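Local coordinates for protein alternansucrase (Leuconostoc mesenteroides, PDB 6HVG) that is a large glycoside hydrolase family 70 protein with a TIM-barrel-type domain, a bound calcium ion and putative cell wall binding repeats of the choline-binding clan, at residues H347-Y352 against K1367-D1372. Residues are numbered along the deposited sequence; the frame is centred on the assembly and turned at random.
Sequences HLRKNY and KGFGTD
Tyr352 and Phe1369 bring the two backbones nearest, 5.2 Å between CA atoms, and Asn351 and Gly1368 follow at 5.5 Å. A choline-binding-type repeat and a putative cell wall binding repeat of the same clan, about a thousand residues apart in sequence, meet here, each through a G1 beta bulge: Asn351 and Tyr352 stand opposite the single residue Phe363, and Lys1367 and Gly1368 opposite Phe1380. Between the two segments the backbones exchange CA-H...O contacts, Gly1368 CA to Asn351 O and Tyr352 CA to Phe1369 O, each 3.6 Å. The carbonyl oxygen of Phe1369 also lies over one face of the Tyr352 ring, displaced from the ring centre, while Tyr352 CE2 packs 3.7 Å from Phe1369 CB. The Arg349 chain bends at its second and third torsions, and Phe1369 CD1 meets the edge of its guanidinium, 3.5 Å from NH2; planes 87° apart rule out a parallel cation-pi stack. The Phe1369 ring also meets Tyr1400 and, edge-to-face, Tyr1379. With CG anti to the backbone N (chi1 -167°), the Asn351 amide extends to the 1366-1367 backbone; OD1 bonds to Tyr362 OH and ND2 to Arg1366 O, and ND2 adds a weak, bent bond to Lys1367 O, 2.9 Å with 134° at the hydrogen.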
# COMPACT_ATOMS: atom_id res chain seq x y z
N HIS A 347 15.11 -12.82 -41.83
CA HIS A 347 13.91 -12.31 -41.15
C HIS A 347 13.27 -11.15 -41.93
O HIS A 347 13.95 -10.22 -42.32
CB HIS A 347 14.18 -11.87 -39.70
CG HIS A 347 14.74 -12.96 -38.82
ND1 HIS A 347 14.71 -14.29 -39.19
CD2 HIS A 347 15.32 -12.93 -37.59
CE1 HIS A 347 15.25 -15.03 -38.24
NE2 HIS A 347 15.63 -14.23 -37.26
N LEU A 348 11.96 -11.22 -42.14
CA LEU A 348 11.19 -10.14 -42.73
C LEU A 348 11.10 -9.01 -41.72
O LEU A 348 10.72 -9.22 -40.57
CB LEU A 348 9.80 -10.64 -43.11
CG LEU A 348 8.82 -9.61 -43.66
CD1 LEU A 348 9.30 -9.11 -45.01
CD2 LEU A 348 7.42 -10.18 -43.75
N ARG A 349 11.45 -7.80 -42.15
CA ARG A 349 11.48 -6.64 -41.25
C ARG A 349 10.26 -5.75 -41.47
O ARG A 349 10.06 -5.19 -42.56
CB ARG A 349 12.77 -5.85 -41.47
CG ARG A 349 14.01 -6.71 -41.47
CD ARG A 349 14.10 -7.51 -40.18
NE ARG A 349 14.05 -6.62 -39.02
CZ ARG A 349 15.09 -6.23 -38.29
NH1 ARG A 349 16.31 -6.66 -38.54
NH2 ARG A 349 14.91 -5.40 -37.27
N LYS A 350 9.45 -5.64 -40.44
CA LYS A 350 8.27 -4.84 -40.48
C LYS A 350 8.48 -3.64 -39.59
O LYS A 350 9.25 -3.69 -38.65
CB LYS A 350 7.07 -5.67 -39.99
CG LYS A 350 6.84 -6.96 -40.77
CD LYS A 350 5.54 -7.62 -40.32
CE LYS A 350 5.38 -8.99 -40.92
NZ LYS A 350 4.35 -9.75 -40.16
N ASN A 351 7.76 -2.56 -39.90
CA ASN A 351 7.91 -1.25 -39.27
C ASN A 351 9.37 -0.82 -39.24
O ASN A 351 9.90 -0.43 -38.21
CB ASN A 351 7.29 -1.24 -37.89
CG ASN A 351 7.14 0.18 -37.32
OD1 ASN A 351 6.81 1.15 -38.06
ND2 ASN A 351 7.36 0.31 -36.02
N TYR A 352 10.00 -0.85 -40.41
CA TYR A 352 11.43 -0.62 -40.57
C TYR A 352 11.63 0.47 -41.63
O TYR A 352 11.18 0.32 -42.77
CB TYR A 352 12.12 -1.92 -41.01
CG TYR A 352 13.63 -1.93 -40.95
CD1 TYR A 352 14.40 -1.34 -41.96
CD2 TYR A 352 14.29 -2.57 -39.92
CE1 TYR A 352 15.80 -1.36 -41.92
CE2 TYR A 352 15.69 -2.60 -39.88
CZ TYR A 352 16.44 -1.99 -40.88
OH TYR A 352 17.83 -2.02 -40.84
N LYS A 1367 8.29 2.45 -32.41
CA LYS A 1367 8.39 1.03 -32.08
C LYS A 1367 9.08 0.29 -33.24
O LYS A 1367 8.62 -0.75 -33.69
CB LYS A 1367 7.00 0.45 -31.76
CG LYS A 1367 7.02 -0.73 -30.78
CD LYS A 1367 5.65 -1.39 -30.60
CE LYS A 1367 5.74 -2.56 -29.62
NZ LYS A 1367 6.11 -2.10 -28.25
N GLY A 1368 10.21 0.82 -33.68
CA GLY A 1368 10.89 0.25 -34.84
C GLY A 1368 12.24 0.83 -35.17
O GLY A 1368 12.64 1.86 -34.61
N PHE A 1369 12.95 0.17 -36.07
CA PHE A 1369 14.29 0.56 -36.41
C PHE A 1369 14.33 1.54 -37.58
O PHE A 1369 13.56 1.41 -38.52
CB PHE A 1369 15.14 -0.67 -36.72
CG PHE A 1369 15.41 -1.54 -35.51
CD1 PHE A 1369 14.54 -2.57 -35.20
CD2 PHE A 1369 16.54 -1.34 -34.70
CE1 PHE A 1369 14.77 -3.39 -34.12
CE2 PHE A 1369 16.78 -2.16 -33.62
CZ PHE A 1369 15.88 -3.17 -33.32
N GLY A 1370 15.27 2.49 -37.52
CA GLY A 1370 15.37 3.54 -38.52
C GLY A 1370 16.79 3.78 -38.94
O GLY A 1370 17.64 4.00 -38.09
N THR A 1371 17.05 3.71 -40.24
CA THR A 1371 18.39 3.89 -40.78
C THR A 1371 18.62 5.37 -41.07
O THR A 1371 17.74 6.02 -41.61
CB THR A 1371 18.60 3.10 -42.08
OG1 THR A 1371 18.11 1.77 -41.91
CG2 THR A 1371 20.08 3.02 -42.43
N ASP A 1372 19.80 5.88 -40.70
CA ASP A 1372 20.18 7.25 -41.03
C ASP A 1372 20.79 7.29 -42.44
O ASP A 1372 20.86 6.27 -43.11
CB ASP A 1372 21.11 7.87 -39.96
CG ASP A 1372 22.56 7.39 -40.06
OD1 ASP A 1372 22.80 6.18 -40.27
OD2 ASP A 1372 23.46 8.22 -39.87